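Local coordinates for interleukin 22 (Danio rerio, PDB 4O6K), which probably acts as a secreted helical cytokine of the interleukin-10 family, signalling through a cell-surface receptor as human interleukin-22 does, at residues Pro35-Asp40 with Cys48-Arg53; Arg53-Tyr58 with Asn131-Tyr136. One frame throughout, in Å; residues are numbered along the deposited sequence.

Contact 1 (Pro35-Asp40 with Cys48-Arg53); sequences PYFSHD and CCINAR
Phe37 and Asn51 meet through matching first torsions: in each, CG stands anti to its own carbonyl carbon (chi1 -81° in Phe37, -75° in Asn51), which carries ring and carboxamide toward each other from opposite directions. The amide nitrogen Asn51 ND2 rides over the centre of one ring face, 3.6 Å above the Phe37 plane, and the amide plane is tilted 57° from the ring. On the same face but out over the rim, Asn51 OD1 lies 3.5 Å from Phe37 CE1. Ile50, one residue earlier, packs its apolar CG2 methyl against the buried ring edge, 3.8 Å from Phe37 CZ. Beside the ring a water donates to Pro35 O and Asn51 OD1, each at 3.1 Å. The loop leading into helix 39-42 is thus laid on the N-terminal part of helix 47-62, which the disulfide Cys48-Cys141 ties to the chain's C-terminal end. Asn51 ND2 also bonds Ser47 O one turn back, which helps fix the amide's rotation, while Tyr136 of helix 130-140 meets the Phe37 ring. Asparagine fits this buried place because its polar ends are served separately, oxygen by water and nitrogen by a helix carbonyl. One ND2 N-H also slants toward the ring, probably mildly attracted to its pi face.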
ATOM      1  N   PRO A  35       7.538   1.795   5.493  1.00 20.23           N
ATOM      2  CA  PRO A  35       7.854   2.444   6.766  1.00 25.06           C
ATOM      3  C   PRO A  35       6.889   1.966   7.844  1.00 18.48           C
ATOM      4  O   PRO A  35       5.699   1.811   7.570  1.00 20.44           O
ATOM      5  CB  PRO A  35       7.659   3.932   6.466  1.00 22.24           C
ATOM      6  CG  PRO A  35       7.837   4.047   4.989  1.00 23.80           C
ATOM      7  CD  PRO A  35       7.309   2.766   4.411  1.00 22.66           C
ATOM      8  N   TYR A  36       7.392   1.735   9.051  1.00 19.86           N
ATOM      9  CA  TYR A  36       6.551   1.231  10.127  1.00 19.21           C
ATOM     10  C   TYR A  36       5.760   2.351  10.790  1.00 18.42           C
ATOM     11  O   TYR A  36       6.328   3.345  11.243  1.00 25.59           O
ATOM     12  CB  TYR A  36       7.398   0.496  11.168  1.00 21.95           C
ATOM     13  CG  TYR A  36       6.648   0.152  12.436  1.00 19.16           C
ATOM     14  CD1 TYR A  36       5.701  -0.864  12.454  1.00 21.72           C
ATOM     15  CD2 TYR A  36       6.891   0.842  13.617  1.00 24.60           C
ATOM     16  CE1 TYR A  36       5.014  -1.180  13.612  1.00 21.87           C
ATOM     17  CE2 TYR A  36       6.211   0.534  14.779  1.00 22.50           C
ATOM     18  CZ  TYR A  36       5.274  -0.478  14.770  1.00 21.49           C
ATOM     19  OH  TYR A  36       4.595  -0.788  15.926  1.00 22.18           O
ATOM     20  N   PHE A  37       4.444   2.180  10.840  1.00 21.46           N
ATOM     21  CA  PHE A  37       3.575   3.111  11.546  1.00 18.81           C
ATOM     22  C   PHE A  37       3.045   2.459  12.815  1.00 19.60           C
ATOM     23  O   PHE A  37       2.323   1.464  12.756  1.00 16.73           O
ATOM     24  CB  PHE A  37       2.409   3.556  10.661  1.00 16.03           C
ATOM     25  CG  PHE A  37       2.757   4.656   9.698  1.00 16.70           C
ATOM     26  CD1 PHE A  37       3.495   4.391   8.556  1.00 13.60           C
ATOM     27  CD2 PHE A  37       2.336   5.956   9.934  1.00 15.79           C
ATOM     28  CE1 PHE A  37       3.810   5.404   7.668  1.00 16.95           C
ATOM     29  CE2 PHE A  37       2.649   6.972   9.050  1.00 15.88           C
ATOM     30  CZ  PHE A  37       3.386   6.696   7.916  1.00 19.33           C
ATOM     31  N   SER A  38       3.405   3.024  13.962  1.00 17.33           N
ATOM     32  CA  SER A  38       2.890   2.546  15.237  1.00 21.22           C
ATOM     33  C   SER A  38       1.448   2.998  15.423  1.00 23.39           C
ATOM     34  O   SER A  38       0.937   3.798  14.639  1.00 20.00           O
ATOM     35  CB  SER A  38       3.755   3.049  16.395  1.00 20.60           C
ATOM     36  OG  SER A  38       3.631   4.452  16.547  1.00 17.76           O
ATOM     37  N   HIS A  39       0.796   2.471  16.455  1.00 20.16           N
ATOM     38  CA  HIS A  39      -0.569   2.865  16.784  1.00 21.82           C
ATOM     39  C   HIS A  39      -0.669   4.371  17.009  1.00 24.20           C
ATOM     40  O   HIS A  39      -1.603   5.017  16.535  1.00 26.65           O
ATOM     41  CB  HIS A  39      -1.060   2.117  18.025  1.00 31.00           C
ATOM     42  CG  HIS A  39      -2.367   2.620  18.551  1.00 26.08           C
ATOM     43  ND1 HIS A  39      -3.582   2.147  18.103  1.00 27.23           N
ATOM     44  CD2 HIS A  39      -2.651   3.556  19.487  1.00 29.38           C
ATOM     45  CE1 HIS A  39      -4.557   2.771  18.739  1.00 32.34           C
ATOM     46  NE2 HIS A  39      -4.019   3.633  19.586  1.00 27.99           N
ATOM     47  N   ASP A  40       0.298   4.918  17.737  1.00 22.09           N
ATOM     48  CA  ASP A  40       0.342   6.350  18.006  1.00 24.06           C
ATOM     49  C   ASP A  40       0.532   7.159  16.727  1.00 22.79           C
ATOM     50  O   ASP A  40      -0.114   8.189  16.529  1.00 24.06           O
ATOM     51  CB  ASP A  40       1.463   6.670  18.997  1.00 26.83           C
ATOM     52  CG  ASP A  40       1.107   6.290  20.421  1.00 28.68           C
ATOM     53  OD1 ASP A  40      -0.032   5.924  20.713  1.00 30.63           O
ATOM     54  OD2 ASP A  40       2.085   6.371  21.316  1.00 26.48           O
ATOM     55  N   CYS A  48      -2.868   9.472   7.232  1.00 14.22           N
ATOM     56  CA  CYS A  48      -3.724   9.020   6.137  1.00 16.06           C
ATOM     57  C   CYS A  48      -3.166   9.407   4.772  1.00 15.72           C
ATOM     58  O   CYS A  48      -2.978   8.555   3.904  1.00 15.58           O
ATOM     59  CB  CYS A  48      -5.139   9.579   6.292  1.00 13.38           C
ATOM     60  SG  CYS A  48      -6.281   9.064   4.979  1.00 22.17           S
ATOM     61  N   CYS A  49      -2.900  10.696   4.587  1.00 16.62           N
ATOM     62  CA  CYS A  49      -2.443  11.202   3.298  1.00 17.42           C
ATOM     63  C   CYS A  49      -1.013  10.765   2.987  1.00 12.64           C
ATOM     64  O   CYS A  49      -0.649  10.619   1.821  1.00 16.40           O
ATOM     65  CB  CYS A  49      -2.556  12.725   3.255  1.00 19.68           C
ATOM     66  SG  CYS A  49      -4.256  13.340   3.248  1.00 26.86           S
ATOM     67  N   ILE A  50      -0.204  10.568   4.024  1.00 15.79           N
ATOM     68  CA  ILE A  50       1.148  10.048   3.838  1.00 13.95           C
ATOM     69  C   ILE A  50       1.101   8.639   3.256  1.00 12.51           C
ATOM     70  O   ILE A  50       1.777   8.339   2.271  1.00 15.44           O
ATOM     71  CB  ILE A  50       1.946  10.027   5.157  1.00 16.74           C
ATOM     72  CG1 ILE A  50       2.330  11.446   5.575  1.00 18.12           C
ATOM     73  CG2 ILE A  50       3.205   9.190   5.002  1.00 13.24           C
ATOM     74  CD1 ILE A  50       2.875  11.542   6.983  1.00 19.41           C
ATOM     75  N   ASN A  51       0.288   7.780   3.861  1.00 14.85           N
ATOM     76  CA  ASN A  51       0.141   6.412   3.385  1.00 16.27           C
ATOM     77  C   ASN A  51      -0.589   6.359   2.048  1.00 16.24           C
ATOM     78  O   ASN A  51      -0.364   5.456   1.244  1.00 16.49           O
ATOM     79  CB  ASN A  51      -0.594   5.560   4.422  1.00 10.37           C
ATOM     80  CG  ASN A  51       0.284   5.191   5.601  1.00 15.90           C
ATOM     81  OD1 ASN A  51       1.238   4.424   5.463  1.00 10.09           O
ATOM     82  ND2 ASN A  51      -0.034   5.732   6.771  1.00 13.56           N
ATOM     83  N   ALA A  52      -1.465   7.333   1.816  1.00 15.40           N
ATOM     84  CA  ALA A  52      -2.185   7.432   0.553  1.00 17.14           C
ATOM     85  C   ALA A  52      -1.235   7.725  -0.600  1.00 16.75           C
ATOM     86  O   ALA A  52      -1.471   7.313  -1.735  1.00 16.68           O
ATOM     87  CB  ALA A  52      -3.258   8.506   0.637  1.00 17.57           C
ATOM     88  N   ARG A  53      -0.157   8.440  -0.300  1.00 13.88           N
ATOM     89  CA  ARG A  53       0.827   8.784  -1.313  1.00 15.73           C
ATOM     90  C   ARG A  53       1.667   7.550  -1.627  1.00 18.53           C
ATOM     91  O   ARG A  53       2.078   7.333  -2.768  1.00 15.47           O
ATOM     92  CB  ARG A  53       1.712   9.937  -0.840  1.00 21.29           C
ATOM     93  CG  ARG A  53       2.357  10.697  -1.977  1.00 25.57           C
ATOM     94  CD  ARG A  53       1.244  11.405  -2.739  1.00 31.73           C
ATOM     95  NE  ARG A  53       1.623  11.861  -4.068  1.00 43.58           N
ATOM     96  CZ  ARG A  53       1.065  12.908  -4.670  1.00 39.05           C
ATOM     97  NH1 ARG A  53       0.109  13.591  -4.053  1.00 36.25           N
ATOM     98  NH2 ARG A  53       1.454  13.269  -5.885  1.00 44.32           N
TER
HETATM   99  O   HOH W   1       4.007   3.104   5.369  1.00 23.21           O

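Contact 2 (Arg53-Tyr58 with Asn131-Tyr136); sequences RILKYY and NTLYHY
One face of the Tyr58 ring receives Leu133 CD2, which sits 3.6 Å above the ring plane, offset toward the rim. The nearest ring atom is Tyr58 CD1, and the methyl is 3.9 Å from the centroid and 24° off the ring normal, a CH-pi contact. At the ring's edge, in its plane, lies Ile54 O, from the preceding turn of the same helix. Phe107 of helix 102-117 meets the Tyr58 ring nearly parallel to it, and Tyr58 OH bonds Ala126 O, so a tyrosine can be buried here with its polar end satisfied. Leu133 reaches across with CG anti to its backbone N (chi1 179°), and its CD2 methyl also comes within 4.0 Å of Ile54 CG2 and 4.1 Å of Leu55 CD1. A single leucine thus serves three partners and fills the gap between segments whose axes lie 10.9 Å apart, the same methyl reaching Leu55 CA at 3.9 Å, with the CA atoms of Leu55 and Leu133 7.5 Å apart. Segments 53-58 of helix 47-62 and 131-136 of helix 130-140 run roughly antiparallel, at 151°, and their apolar meeting near the chain's centre belongs to the hydrophobic core of the all-helical fold of interleukin-10 family cytokines.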
ATOM      1  N   ARG A  53      -0.157   8.440  -0.300  1.00 13.88           N
ATOM      2  CA  ARG A  53       0.827   8.784  -1.313  1.00 15.73           C
ATOM      3  C   ARG A  53       1.667   7.550  -1.627  1.00 18.53           C
ATOM      4  O   ARG A  53       2.078   7.333  -2.768  1.00 15.47           O
ATOM      5  CB  ARG A  53       1.712   9.937  -0.840  1.00 21.29           C
ATOM      6  CG  ARG A  53       2.357  10.697  -1.977  1.00 25.57           C
ATOM      7  CD  ARG A  53       1.244  11.405  -2.739  1.00 31.73           C
ATOM      8  NE  ARG A  53       1.623  11.861  -4.068  1.00 43.58           N
ATOM      9  CZ  ARG A  53       1.065  12.908  -4.670  1.00 39.05           C
ATOM     10  NH1 ARG A  53       0.109  13.591  -4.053  1.00 36.25           N
ATOM     11  NH2 ARG A  53       1.454  13.269  -5.885  1.00 44.32           N
ATOM     12  N   ILE A  54       1.928   6.755  -0.593  1.00 14.48           N
ATOM     13  CA  ILE A  54       2.611   5.476  -0.746  1.00 15.98           C
ATOM     14  C   ILE A  54       1.738   4.504  -1.539  1.00 15.18           C
ATOM     15  O   ILE A  54       2.235   3.730  -2.360  1.00 14.24           O
ATOM     16  CB  ILE A  54       2.966   4.864   0.627  1.00 16.87           C
ATOM     17  CG1 ILE A  54       3.984   5.746   1.355  1.00 13.95           C
ATOM     18  CG2 ILE A  54       3.509   3.452   0.472  1.00 17.14           C
ATOM     19  CD1 ILE A  54       4.314   5.272   2.759  1.00 18.35           C
ATOM     20  N   LEU A  55       0.431   4.567  -1.298  1.00 14.87           N
ATOM     21  CA  LEU A  55      -0.535   3.745  -2.021  1.00 14.99           C
ATOM     22  C   LEU A  55      -0.477   4.068  -3.509  1.00 14.34           C
ATOM     23  O   LEU A  55      -0.557   3.175  -4.354  1.00 12.89           O
ATOM     24  CB  LEU A  55      -1.949   3.963  -1.482  1.00 10.15           C
ATOM     25  CG  LEU A  55      -3.042   3.149  -2.175  1.00 16.19           C
ATOM     26  CD1 LEU A  55      -2.748   1.660  -2.063  1.00 15.67           C
ATOM     27  CD2 LEU A  55      -4.409   3.475  -1.596  1.00 14.43           C
ATOM     28  N   LYS A  56      -0.346   5.358  -3.812  1.00 16.96           N
ATOM     29  CA  LYS A  56      -0.204   5.835  -5.185  1.00 16.25           C
ATOM     30  C   LYS A  56       0.975   5.176  -5.879  1.00 18.08           C
ATOM     31  O   LYS A  56       0.867   4.708  -7.014  1.00 14.39           O
ATOM     32  CB  LYS A  56      -0.003   7.351  -5.201  1.00 18.52           C
ATOM     33  CG  LYS A  56       0.181   7.955  -6.584  1.00 25.68           C
ATOM     34  CD  LYS A  56       0.105   9.472  -6.504  1.00 26.29           C
ATOM     35  CE  LYS A  56       0.284  10.110  -7.870  1.00 37.47           C
ATOM     36  NZ  LYS A  56      -0.726   9.579  -8.829  1.00 41.28           N
ATOM     37  N   TYR A  57       2.102   5.141  -5.175  1.00 14.16           N
ATOM     38  CA  TYR A  57       3.317   4.519  -5.679  1.00 17.92           C
ATOM     39  C   TYR A  57       3.122   3.021  -5.880  1.00 19.65           C
ATOM     40  O   TYR A  57       3.636   2.443  -6.838  1.00 19.52           O
ATOM     41  CB  TYR A  57       4.486   4.785  -4.731  1.00 21.90           C
ATOM     42  CG  TYR A  57       5.841   4.564  -5.361  1.00 22.24           C
ATOM     43  CD1 TYR A  57       6.465   5.578  -6.079  1.00 24.23           C
ATOM     44  CD2 TYR A  57       6.496   3.347  -5.245  1.00 21.05           C
ATOM     45  CE1 TYR A  57       7.704   5.386  -6.660  1.00 25.73           C
ATOM     46  CE2 TYR A  57       7.736   3.144  -5.823  1.00 20.73           C
ATOM     47  CZ  TYR A  57       8.336   4.167  -6.529  1.00 27.06           C
ATOM     48  OH  TYR A  57       9.569   3.973  -7.108  1.00 30.84           O
ATOM     49  N   TYR A  58       2.382   2.401  -4.964  1.00 15.41           N
ATOM     50  CA  TYR A  58       2.050   0.982  -5.055  1.00 15.97           C
ATOM     51  C   TYR A  58       1.284   0.658  -6.332  1.00 16.39           C
ATOM     52  O   TYR A  58       1.590  -0.316  -7.020  1.00 15.48           O
ATOM     53  CB  TYR A  58       1.230   0.546  -3.839  1.00 14.09           C
ATOM     54  CG  TYR A  58       2.001  -0.266  -2.824  1.00 15.43           C
ATOM     55  CD1 TYR A  58       2.875   0.343  -1.933  1.00 18.96           C
ATOM     56  CD2 TYR A  58       1.850  -1.645  -2.754  1.00 16.71           C
ATOM     57  CE1 TYR A  58       3.578  -0.400  -1.002  1.00 18.84           C
ATOM     58  CE2 TYR A  58       2.548  -2.395  -1.829  1.00 15.68           C
ATOM     59  CZ  TYR A  58       3.411  -1.769  -0.956  1.00 17.51           C
ATOM     60  OH  TYR A  58       4.108  -2.514  -0.034  1.00 15.79           O
ATOM     61  N   ASN A 131      -1.108  -5.596   2.348  1.00 14.70           N
ATOM     62  CA  ASN A 131      -2.104  -5.810   3.392  1.00 13.34           C
ATOM     63  C   ASN A 131      -1.850  -4.889   4.584  1.00 12.95           C
ATOM     64  O   ASN A 131      -2.786  -4.332   5.159  1.00 12.69           O
ATOM     65  CB  ASN A 131      -2.095  -7.276   3.835  1.00 16.12           C
ATOM     66  CG  ASN A 131      -3.311  -7.652   4.667  1.00 18.02           C
ATOM     67  OD1 ASN A 131      -3.468  -8.808   5.059  1.00 30.09           O
ATOM     68  ND2 ASN A 131      -4.188  -6.687   4.916  1.00 17.89           N
ATOM     69  N   THR A 132      -0.581  -4.740   4.950  1.00 14.16           N
ATOM     70  CA  THR A 132      -0.180  -3.872   6.054  1.00 14.58           C
ATOM     71  C   THR A 132      -0.465  -2.399   5.747  1.00 13.67           C
ATOM     72  O   THR A 132      -0.903  -1.644   6.618  1.00 14.04           O
ATOM     73  CB  THR A 132       1.319  -4.047   6.381  1.00 17.50           C
ATOM     74  OG1 THR A 132       1.567  -5.401   6.780  1.00 18.03           O
ATOM     75  CG2 THR A 132       1.747  -3.107   7.502  1.00 12.04           C
ATOM     76  N   LEU A 133      -0.213  -1.998   4.505  1.00 11.59           N
ATOM     77  CA  LEU A 133      -0.493  -0.635   4.060  1.00 12.99           C
ATOM     78  C   LEU A 133      -1.986  -0.334   4.157  1.00 12.79           C
ATOM     79  O   LEU A 133      -2.387   0.757   4.560  1.00 12.50           O
ATOM     80  CB  LEU A 133       0.001  -0.428   2.626  1.00 11.98           C
ATOM     81  CG  LEU A 133      -0.223   0.944   1.983  1.00 10.14           C
ATOM     82  CD1 LEU A 133       0.381   2.056   2.834  1.00  8.41           C
ATOM     83  CD2 LEU A 133       0.356   0.966   0.579  1.00  8.76           C
ATOM     84  N   TYR A 134      -2.799  -1.317   3.782  1.00 12.54           N
ATOM     85  CA  TYR A 134      -4.253  -1.211   3.848  1.00 13.53           C
ATOM     86  C   TYR A 134      -4.712  -0.995   5.285  1.00 11.28           C
ATOM     87  O   TYR A 134      -5.641  -0.233   5.549  1.00 14.31           O
ATOM     88  CB  TYR A 134      -4.894  -2.476   3.278  1.00 11.53           C
ATOM     89  CG  TYR A 134      -6.225  -2.263   2.596  1.00 12.32           C
ATOM     90  CD1 TYR A 134      -6.320  -1.502   1.440  1.00 14.53           C
ATOM     91  CD2 TYR A 134      -7.382  -2.855   3.089  1.00 15.14           C
ATOM     92  CE1 TYR A 134      -7.533  -1.317   0.806  1.00 17.92           C
ATOM     93  CE2 TYR A 134      -8.598  -2.679   2.459  1.00 17.00           C
ATOM     94  CZ  TYR A 134      -8.666  -1.907   1.317  1.00 20.42           C
ATOM     95  OH  TYR A 134      -9.872  -1.723   0.683  1.00 25.33           O
ATOM     96  N   HIS A 135      -4.040  -1.679   6.205  1.00  9.75           N
ATOM     97  CA  HIS A 135      -4.290  -1.542   7.633  1.00 12.75           C
ATOM     98  C   HIS A 135      -3.961  -0.136   8.132  1.00 13.72           C
ATOM     99  O   HIS A 135      -4.698   0.434   8.937  1.00 15.21           O
ATOM    100  CB  HIS A 135      -3.474  -2.591   8.395  1.00 12.70           C
ATOM    101  CG  HIS A 135      -3.102  -2.185   9.786  1.00 14.93           C
ATOM    102  ND1 HIS A 135      -4.031  -1.819  10.735  1.00 13.56           N
ATOM    103  CD2 HIS A 135      -1.892  -2.093  10.389  1.00 11.22           C
ATOM    104  CE1 HIS A 135      -3.410  -1.515  11.861  1.00 16.77           C
ATOM    105  NE2 HIS A 135      -2.111  -1.673  11.677  1.00 13.77           N
ATOM    106  N   TYR A 136      -2.850   0.413   7.651  1.00 13.96           N
ATOM    107  CA  TYR A 136      -2.455   1.778   7.987  1.00 12.50           C
ATOM    108  C   TYR A 136      -3.511   2.777   7.529  1.00 14.99           C
ATOM    109  O   TYR A 136      -3.898   3.679   8.273  1.00 12.62           O
ATOM    110  CB  TYR A 136      -1.100   2.117   7.363  1.00 13.56           C
ATOM    111  CG  TYR A 136       0.065   1.381   7.988  1.00 15.14           C
ATOM    112  CD1 TYR A 136      -0.103   0.619   9.138  1.00 11.45           C
ATOM    113  CD2 TYR A 136       1.333   1.450   7.427  1.00 12.06           C
ATOM    114  CE1 TYR A 136       0.959  -0.053   9.712  1.00 12.70           C
ATOM    115  CE2 TYR A 136       2.401   0.781   7.993  1.00 13.62           C
ATOM    116  CZ  TYR A 136       2.208   0.032   9.135  1.00 14.60           C
ATOM    117  OH  TYR A 136       3.268  -0.636   9.701  1.00 12.96           O
TER

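Both contacts are buried and share helix 47-62, contact 1 using its N-terminal part and contact 2 the part that follows. Their centres lie 8 Å apart, but contact 2 is about 2 Å from the chain's centre and contact 1 about 10 Å. The chemistry follows that difference: a loop, an amide and a water take part farther out, whereas two helices meet through aliphatic and aromatic carbon at the centre. Helix 130-140 joins them. Tyr136 OH probably bonds Phe37 N at 3.3 Å, and Leu133 CD1 lies 3.6 Å from Asn51 OD1, so Leu133, the central residue of contact 2, also packs against the amide of contact 1.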